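Local coordinates for protein agrin (Gallus gallus, PDB 1PZ7) that probably acts as a basal lamina signalling protein whose function is modulated by alternative splicing and by calcium bound to its laminin G-like domain, at residues L80-L93 with I114-V127. Residues are numbered along the deposited sequence; the frame is centred on the assembly and turned at random.
Sequences LAIVDGFVQMMYDL and IKAYRVQREGSLQV. With CA (calcium ion), chain C.
Two beta hairpins, 80-93 and 114-127, face each other across the core of the laminin G-like beta sandwich, one from each sheet. Strand axes 86-92 and 122-127 pass 7.9 Å apart and no backbone-to-backbone hydrogen bond links the hairpins; side chains meet one another and the facing backbone. At the apolar end Val87 meets Ile114 tip to tip, CG2 to CD1 at 4.0 Å, and packs on Val127. In the middle Leu80 CD2 and Met89 SD meet on Ala116 CB, each 3.8 Å from it; the Met89 chain, extended to SD, bends at chi3 (61°) and brings CE to 3.4 Å from Ser124 O. Farther along, the Tyr91 ring takes Arg118 CD over one face in a CH-pi contact, 3.8 Å from the centroid. Tyr91 OH donates to Arg121 O, in the type II' turn, at 2.7 Å, approaching 48° above the carbonyl plane. Leu93 CD2 lies over a guanidinium face of Arg118, and Leu93 O binds calcium at 2.3 Å, alongside Asp76, Gln143 and Asp145. The buried Arg118 donates from NH1 to Gln120 O (2.8 Å) and from NH2 to Leu47 O, which probably compensates its charge in part, while its apolar stem and Leu93 carry the packing up to the metal site.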
ATOM      1  N   LEU A  80      -3.206   1.505  -0.432  1.00  8.82           N
ATOM      2  CA  LEU A  80      -3.376   2.264   0.800  1.00  9.31           C
ATOM      3  C   LEU A  80      -2.978   3.696   0.493  1.00  9.09           C
ATOM      4  O   LEU A  80      -1.955   3.938  -0.151  1.00  9.05           O
ATOM      5  CB  LEU A  80      -2.485   1.721   1.911  1.00  9.57           C
ATOM      6  CG  LEU A  80      -2.759   0.276   2.316  1.00 10.38           C
ATOM      7  CD1 LEU A  80      -1.777  -0.187   3.376  1.00 10.95           C
ATOM      8  CD2 LEU A  80      -4.190   0.133   2.806  1.00 12.09           C
ATOM      9  N   ALA A  81      -3.772   4.651   0.954  1.00  9.34           N
ATOM     10  CA  ALA A  81      -3.483   6.052   0.701  1.00  9.21           C
ATOM     11  C   ALA A  81      -4.025   6.886   1.832  1.00  9.28           C
ATOM     12  O   ALA A  81      -4.951   6.473   2.518  1.00  9.13           O
ATOM     13  CB  ALA A  81      -4.120   6.492  -0.605  1.00  9.21           C
ATOM     14  N   ILE A  82      -3.440   8.059   2.021  1.00  8.78           N
ATOM     15  CA  ILE A  82      -3.969   9.028   2.960  1.00  8.87           C
ATOM     16  C   ILE A  82      -4.852   9.925   2.114  1.00  8.76           C
ATOM     17  O   ILE A  82      -4.372  10.537   1.165  1.00  8.54           O
ATOM     18  CB  ILE A  82      -2.841   9.840   3.611  1.00  8.98           C
ATOM     19  CG1 ILE A  82      -1.861   8.920   4.348  1.00  9.43           C
ATOM     20  CG2 ILE A  82      -3.427  10.872   4.569  1.00  9.15           C
ATOM     21  CD1 ILE A  82      -0.622   9.637   4.877  1.00  9.97           C
ATOM     22  N   VAL A  83      -6.139   9.965   2.426  1.00  8.55           N
ATOM     23  CA  VAL A  83      -7.083  10.775   1.675  1.00  8.95           C
ATOM     24  C   VAL A  83      -7.796  11.682   2.654  1.00  8.74           C
ATOM     25  O   VAL A  83      -8.506  11.214   3.544  1.00  8.58           O
ATOM     26  CB  VAL A  83      -8.113   9.907   0.937  1.00  9.23           C
ATOM     27  CG1 VAL A  83      -9.144  10.780   0.235  1.00 10.35           C
ATOM     28  CG2 VAL A  83      -7.413   8.984  -0.050  1.00  9.69           C
ATOM     29  N   ASP A  84      -7.606  12.984   2.487  1.00  8.64           N
ATOM     30  CA  ASP A  84      -8.202  13.969   3.377  1.00  8.82           C
ATOM     31  C   ASP A  84      -7.895  13.667   4.849  1.00  8.86           C
ATOM     32  O   ASP A  84      -8.765  13.798   5.712  1.00  9.17           O
ATOM     33  CB  ASP A  84      -9.719  14.050   3.151  1.00  9.08           C
ATOM     34  CG  ASP A  84     -10.086  14.521   1.753  1.00 10.66           C
ATOM     35  OD1 ASP A  84      -9.321  15.301   1.153  1.00 12.40           O
ATOM     36  OD2 ASP A  84     -11.137  14.168   1.174  1.00 14.49           O
ATOM     37  N   GLY A  85      -6.660  13.262   5.130  1.00  8.80           N
ATOM     38  CA  GLY A  85      -6.207  13.062   6.498  1.00  8.50           C
ATOM     39  C   GLY A  85      -6.430  11.706   7.140  1.00  8.51           C
ATOM     40  O   GLY A  85      -6.057  11.506   8.300  1.00  8.52           O
ATOM     41  N   PHE A  86      -7.025  10.776   6.402  1.00  8.04           N
ATOM     42  CA  PHE A  86      -7.295   9.449   6.933  1.00  8.34           C
ATOM     43  C   PHE A  86      -6.809   8.371   5.985  1.00  8.34           C
ATOM     44  O   PHE A  86      -6.932   8.490   4.766  1.00  8.75           O
ATOM     45  CB  PHE A  86      -8.793   9.279   7.187  1.00  8.49           C
ATOM     46  CG  PHE A  86      -9.329  10.177   8.268  1.00  8.67           C
ATOM     47  CD1 PHE A  86      -9.857  11.421   7.957  1.00  9.65           C
ATOM     48  CD2 PHE A  86      -9.294   9.782   9.598  1.00  9.46           C
ATOM     49  CE1 PHE A  86     -10.343  12.251   8.949  1.00  9.91           C
ATOM     50  CE2 PHE A  86      -9.786  10.610  10.594  1.00  8.87           C
ATOM     51  CZ  PHE A  86     -10.307  11.843  10.268  1.00  9.50           C
ATOM     52  N   VAL A  87      -6.247   7.314   6.546  1.00  8.46           N
ATOM     53  CA  VAL A  87      -5.825   6.208   5.718  1.00  8.91           C
ATOM     54  C   VAL A  87      -7.062   5.492   5.206  1.00  8.83           C
ATOM     55  O   VAL A  87      -8.046   5.309   5.930  1.00  8.75           O
ATOM     56  CB  VAL A  87      -4.966   5.197   6.498  1.00  8.87           C
ATOM     57  CG1 VAL A  87      -4.619   3.990   5.621  1.00  9.22           C
ATOM     58  CG2 VAL A  87      -3.699   5.855   7.014  1.00  9.23           C
ATOM     59  N   GLN A  88      -7.026   5.112   3.937  1.00  8.79           N
ATOM     60  CA  GLN A  88      -8.081   4.293   3.394  1.00  9.56           C
ATOM     61  C   GLN A  88      -7.490   3.236   2.487  1.00  9.51           C
ATOM     62  O   GLN A  88      -6.422   3.421   1.897  1.00  9.84           O
ATOM     63  CB  GLN A  88      -9.129   5.128   2.666  1.00  9.94           C
ATOM     64  CG  GLN A  88      -8.664   5.797   1.399  1.00 10.39           C
ATOM     65  CD  GLN A  88      -9.801   6.520   0.701  1.00 10.38           C
ATOM     66  OE1 GLN A  88      -9.952   6.426  -0.522  1.00 12.30           O
ATOM     67  NE2 GLN A  88     -10.611   7.227   1.472  1.00  9.06           N
ATOM     68  N   MET A  89      -8.182   2.112   2.411  1.00  9.32           N
ATOM     69  CA  MET A  89      -7.810   1.030   1.528  1.00  9.49           C
ATOM     70  C   MET A  89      -8.840   0.986   0.420  1.00  9.55           C
ATOM     71  O   MET A  89     -10.032   1.189   0.652  1.00  9.91           O
ATOM     72  CB  MET A  89      -7.778  -0.292   2.274  1.00  9.89           C
ATOM     73  CG  MET A  89      -7.420  -1.458   1.386  1.00 10.02           C
ATOM     74  SD  MET A  89      -6.998  -2.956   2.279  1.00 11.46           S
ATOM     75  CE  MET A  89      -8.513  -3.263   3.144  1.00 11.15           C
ATOM     76  N   MET A  90      -8.372   0.726  -0.789  1.00  9.53           N
ATOM     77  CA  MET A  90      -9.230   0.649  -1.946  1.00  9.47           C
ATOM     78  C   MET A  90      -8.759  -0.510  -2.798  1.00  8.99           C
ATOM     79  O   MET A  90      -7.564  -0.705  -2.964  1.00  8.95           O
ATOM     80  CB  MET A  90      -9.124   1.959  -2.725  1.00 10.21           C
ATOM     81  CG  MET A  90      -9.980   2.063  -3.936  1.00 11.79           C
ATOM     82  SD  MET A  90      -9.967   3.780  -4.512  1.00 16.86           S
ATOM     83  CE  MET A  90     -11.488   3.805  -5.373  1.00 15.77           C
ATOM     84  N   TYR A  91      -9.693  -1.307  -3.297  1.00  8.28           N
ATOM     85  CA  TYR A  91      -9.344  -2.357  -4.239  1.00  8.36           C
ATOM     86  C   TYR A  91     -10.459  -2.594  -5.236  1.00  8.15           C
ATOM     87  O   TYR A  91     -11.638  -2.396  -4.942  1.00  8.26           O
ATOM     88  CB  TYR A  91      -8.926  -3.666  -3.550  1.00  8.31           C
ATOM     89  CG  TYR A  91      -9.875  -4.222  -2.509  1.00  8.77           C
ATOM     90  CD1 TYR A  91     -10.883  -5.125  -2.853  1.00  8.05           C
ATOM     91  CD2 TYR A  91      -9.739  -3.875  -1.175  1.00  9.84           C
ATOM     92  CE1 TYR A  91     -11.736  -5.650  -1.888  1.00  8.91           C
ATOM     93  CE2 TYR A  91     -10.585  -4.384  -0.209  1.00 10.14           C
ATOM     94  CZ  TYR A  91     -11.579  -5.270  -0.566  1.00 10.02           C
ATOM     95  OH  TYR A  91     -12.402  -5.760   0.426  1.00 10.42           O
ATOM     96  N   ASP A  92     -10.051  -2.973  -6.437  1.00  7.91           N
ATOM     97  CA  ASP A  92     -10.951  -3.332  -7.519  1.00  7.60           C
ATOM     98  C   ASP A  92     -10.396  -4.642  -8.040  1.00  7.72           C
ATOM     99  O   ASP A  92      -9.240  -4.703  -8.452  1.00  7.54           O
ATOM    100  CB  ASP A  92     -10.963  -2.264  -8.615  1.00  7.56           C
ATOM    101  CG  ASP A  92     -12.037  -2.507  -9.666  1.00  7.10           C
ATOM    102  OD1 ASP A  92     -12.369  -1.563 -10.421  1.00  7.13           O
ATOM    103  OD2 ASP A  92     -12.592  -3.611  -9.804  1.00  8.10           O
ATOM    104  N   LEU A  93     -11.207  -5.688  -7.967  1.00  8.00           N
ATOM    105  CA  LEU A  93     -10.814  -7.034  -8.368  1.00  8.29           C
ATOM    106  C   LEU A  93     -11.419  -7.403  -9.719  1.00  8.55           C
ATOM    107  O   LEU A  93     -11.233  -8.523 -10.199  1.00  8.91           O
ATOM    108  CB  LEU A  93     -11.299  -8.041  -7.319  1.00  8.49           C
ATOM    109  CG  LEU A  93     -10.940  -7.746  -5.861  1.00  8.80           C
ATOM    110  CD1 LEU A  93     -11.520  -8.813  -4.943  1.00  8.50           C
ATOM    111  CD2 LEU A  93      -9.435  -7.672  -5.678  1.00  9.16           C
ATOM    112  N   ILE A 114      -0.462   0.382  10.909  1.00  9.92           N
ATOM    113  CA  ILE A 114      -1.539   0.128   9.963  1.00  9.74           C
ATOM    114  C   ILE A 114      -1.582  -1.366   9.683  1.00  9.82           C
ATOM    115  O   ILE A 114      -0.560  -1.969   9.382  1.00  9.73           O
ATOM    116  CB  ILE A 114      -1.311   0.880   8.634  1.00  9.47           C
ATOM    117  CG1 ILE A 114      -1.256   2.391   8.864  1.00  9.90           C
ATOM    118  CG2 ILE A 114      -2.407   0.527   7.631  1.00  9.86           C
ATOM    119  CD1 ILE A 114      -0.794   3.170   7.664  1.00 10.83           C
ATOM    120  N   LYS A 115      -2.764  -1.956   9.795  1.00  9.97           N
ATOM    121  CA  LYS A 115      -2.971  -3.353   9.445  1.00 10.83           C
ATOM    122  C   LYS A 115      -4.122  -3.401   8.451  1.00 10.66           C
ATOM    123  O   LYS A 115      -5.244  -2.990   8.754  1.00 10.78           O
ATOM    124  CB  LYS A 115      -3.292  -4.191  10.677  1.00 11.22           C
ATOM    125  CG  LYS A 115      -3.674  -5.619  10.347  1.00 13.78           C
ATOM    126  CD  LYS A 115      -3.951  -6.434  11.586  1.00 16.06           C
ATOM    127  CE  LYS A 115      -2.674  -6.823  12.292  1.00 17.07           C
ATOM    128  NZ  LYS A 115      -2.962  -7.721  13.436  1.00 18.74           N
ATOM    129  N   ALA A 116      -3.844  -3.883   7.250  1.00 10.86           N
ATOM    130  CA  ALA A 116      -4.851  -3.921   6.209  1.00 11.34           C
ATOM    131  C   ALA A 116      -4.802  -5.258   5.495  1.00 11.42           C
ATOM    132  O   ALA A 116      -3.734  -5.697   5.067  1.00 12.49           O
ATOM    133  CB  ALA A 116      -4.611  -2.806   5.240  1.00 11.38           C
ATOM    134  N   TYR A 117      -5.953  -5.905   5.364  1.00 11.45           N
ATOM    135  CA  TYR A 117      -5.994  -7.173   4.661  1.00 11.29           C
ATOM    136  C   TYR A 117      -7.281  -7.377   3.888  1.00 10.50           C
ATOM    137  O   TYR A 117      -8.293  -6.702   4.110  1.00 10.53           O
ATOM    138  CB  TYR A 117      -5.717  -8.353   5.599  1.00 11.93           C
ATOM    139  CG  TYR A 117      -6.745  -8.612   6.676  1.00 13.29           C
ATOM    140  CD1 TYR A 117      -6.572  -8.114   7.959  1.00 15.07           C
ATOM    141  CD2 TYR A 117      -7.866  -9.396   6.425  1.00 14.39           C
ATOM    142  CE1 TYR A 117      -7.494  -8.366   8.956  1.00 16.38           C
ATOM    143  CE2 TYR A 117      -8.797  -9.654   7.419  1.00 15.63           C
ATOM    144  CZ  TYR A 117      -8.602  -9.136   8.678  1.00 16.19           C
ATOM    145  OH  TYR A 117      -9.529  -9.391   9.664  1.00 18.05           O
ATOM    146  N   ARG A 118      -7.207  -8.306   2.947  1.00  9.89           N
ATOM    147  CA  ARG A 118      -8.320  -8.662   2.097  1.00  9.44           C
ATOM    148  C   ARG A 118      -8.315 -10.172   1.938  1.00  9.35           C
ATOM    149  O   ARG A 118      -7.266 -10.765   1.710  1.00  9.67           O
ATOM    150  CB  ARG A 118      -8.182  -8.005   0.724  1.00  9.49           C
ATOM    151  CG  ARG A 118      -9.260  -8.428  -0.274  1.00  8.89           C
ATOM    152  CD  ARG A 118      -8.955  -8.076  -1.719  1.00  9.04           C
ATOM    153  NE  ARG A 118      -7.806  -8.832  -2.208  1.00  8.10           N
ATOM    154  CZ  ARG A 118      -7.859 -10.027  -2.793  1.00  9.31           C
ATOM    155  NH1 ARG A 118      -9.014 -10.653  -2.982  1.00  8.96           N
ATOM    156  NH2 ARG A 118      -6.734 -10.602  -3.191  1.00  8.94           N
ATOM    157  N   VAL A 119      -9.485 -10.783   2.100  1.00  8.97           N
ATOM    158  CA  VAL A 119      -9.673 -12.208   1.852  1.00  9.31           C
ATOM    159  C   VAL A 119     -10.849 -12.251   0.885  1.00  8.88           C
ATOM    160  O   VAL A 119     -11.978 -11.941   1.267  1.00  9.06           O
ATOM    161  CB  VAL A 119      -9.994 -13.005   3.138  1.00  9.56           C
ATOM    162  CG1 VAL A 119     -10.234 -14.469   2.813  1.00 10.25           C
ATOM    163  CG2 VAL A 119      -8.873 -12.869   4.164  1.00 10.40           C
ATOM    164  N   GLN A 120     -10.572 -12.586  -0.371  1.00  8.98           N
ATOM    165  CA  GLN A 120     -11.586 -12.575  -1.420  1.00  9.33           C
ATOM    166  C   GLN A 120     -12.190 -11.165  -1.480  1.00  9.32           C
ATOM    167  O   GLN A 120     -11.444 -10.205  -1.631  1.00  9.42           O
ATOM    168  CB  GLN A 120     -12.594 -13.712  -1.223  1.00  9.54           C
ATOM    169  CG  GLN A 120     -11.880 -15.066  -1.236  1.00 10.62           C
ATOM    170  CD  GLN A 120     -12.787 -16.262  -1.448  1.00 12.29           C
ATOM    171  OE1 GLN A 120     -12.406 -17.389  -1.124  1.00 14.44           O
ATOM    172  NE2 GLN A 120     -13.967 -16.034  -2.004  1.00 11.85           N
ATOM    173  N   ARG A 121     -13.502 -11.016  -1.337  1.00  9.03           N
ATOM    174  CA  ARG A 121     -14.102  -9.683  -1.428  1.00  9.48           C
ATOM    175  C   ARG A 121     -14.050  -8.896  -0.123  1.00  9.03           C
ATOM    176  O   ARG A 121     -14.238  -7.680  -0.126  1.00  8.75           O
ATOM    177  CB  ARG A 121     -15.559  -9.790  -1.873  1.00  9.78           C
ATOM    178  CG  ARG A 121     -15.757 -10.509  -3.200  1.00 11.62           C
ATOM    179  CD  ARG A 121     -17.204 -10.862  -3.488  1.00 15.38           C
ATOM    180  NE  ARG A 121     -18.089  -9.781  -3.078  1.00 18.76           N
ATOM    181  CZ  ARG A 121     -19.187  -9.920  -2.341  1.00 16.86           C
ATOM    182  NH1 ARG A 121     -19.608 -11.115  -1.917  1.00 17.33           N
ATOM    183  NH2 ARG A 121     -19.885  -8.841  -2.040  1.00 18.56           N
ATOM    184  N   GLU A 122     -13.788  -9.583   0.985  1.00  9.31           N
ATOM    185  CA  GLU A 122     -13.824  -8.965   2.306  1.00  9.37           C
ATOM    186  C   GLU A 122     -12.540  -8.251   2.685  1.00  9.54           C
ATOM    187  O   GLU A 122     -11.452  -8.821   2.614  1.00 10.28           O
ATOM    188  CB  GLU A 122     -14.090 -10.026   3.369  1.00  9.60           C
ATOM    189  CG  GLU A 122     -15.460 -10.672   3.301  1.00 10.41           C
ATOM    190  CD  GLU A 122     -15.686 -11.614   4.462  1.00 11.78           C
ATOM    191  OE1 GLU A 122     -16.385 -11.228   5.420  1.00 14.30           O
ATOM    192  OE2 GLU A 122     -15.141 -12.735   4.428  1.00 12.56           O
ATOM    193  N   GLY A 123     -12.677  -7.009   3.127  1.00  9.34           N
ATOM    194  CA  GLY A 123     -11.533  -6.216   3.521  1.00  9.39           C
ATOM    195  C   GLY A 123     -11.592  -5.791   4.969  1.00  9.38           C
ATOM    196  O   GLY A 123     -12.671  -5.736   5.572  1.00  9.43           O
ATOM    197  N   SER A 124     -10.425  -5.487   5.522  1.00  9.57           N
ATOM    198  CA  SER A 124     -10.310  -5.007   6.888  1.00  9.75           C
ATOM    199  C   SER A 124      -9.186  -3.992   6.953  1.00  9.71           C
ATOM    200  O   SER A 124      -8.119  -4.198   6.378  1.00  9.96           O
ATOM    201  CB  SER A 124     -10.011  -6.155   7.850  1.00  9.65           C
ATOM    202  OG  SER A 124      -9.852  -5.680   9.181  1.00 10.43           O
ATOM    203  N   LEU A 125      -9.439  -2.890   7.640  1.00  9.58           N
ATOM    204  CA  LEU A 125      -8.443  -1.852   7.815  1.00  9.35           C
ATOM    205  C   LEU A 125      -8.449  -1.406   9.266  1.00  9.28           C
ATOM    206  O   LEU A 125      -9.498  -1.072   9.820  1.00  9.19           O
ATOM    207  CB  LEU A 125      -8.743  -0.662   6.910  1.00  9.44           C
ATOM    208  CG  LEU A 125      -7.817   0.543   7.078  1.00  9.69           C
ATOM    209  CD1 LEU A 125      -6.375   0.196   6.703  1.00  9.54           C
ATOM    210  CD2 LEU A 125      -8.315   1.701   6.235  1.00 10.31           C
ATOM    211  N   GLN A 126      -7.276  -1.418   9.888  1.00  9.08           N
ATOM    212  CA  GLN A 126      -7.144  -0.968  11.267  1.00  9.30           C
ATOM    213  C   GLN A 126      -5.916  -0.107  11.421  1.00  9.08           C
ATOM    214  O   GLN A 126      -4.795  -0.584  11.259  1.00  9.22           O
ATOM    215  CB  GLN A 126      -7.040  -2.139  12.253  1.00  9.53           C
ATOM    216  CG  GLN A 126      -6.849  -1.656  13.696  1.00 11.02           C
ATOM    217  CD  GLN A 126      -6.592  -2.763  14.700  1.00 12.56           C
ATOM    218  OE1 GLN A 126      -6.271  -2.486  15.861  1.00 15.90           O
ATOM    219  NE2 GLN A 126      -6.726  -4.007  14.267  1.00 14.21           N
ATOM    220  N   VAL A 127      -6.130   1.158  11.755  1.00  8.99           N
ATOM    221  CA  VAL A 127      -5.038   2.070  12.030  1.00  9.28           C
ATOM    222  C   VAL A 127      -5.004   2.249  13.545  1.00  9.62           C
ATOM    223  O   VAL A 127      -6.047   2.425  14.178  1.00 10.09           O
ATOM    224  CB  VAL A 127      -5.246   3.416  11.322  1.00  9.15           C
ATOM    225  CG1 VAL A 127      -4.087   4.358  11.595  1.00  8.90           C
ATOM    226  CG2 VAL A 127      -5.411   3.198   9.827  1.00  9.35           C
TER
HETATM  227 CA    CA C 701      -9.564 -10.085 -10.543  1.00 19.31          CA
HETATM  228  O   HOH W   1      -9.940  -8.754 -12.969  1.00 22.62           O
HETATM  229  O   HOH W   2     -10.968 -11.953 -11.071  1.00 14.97           O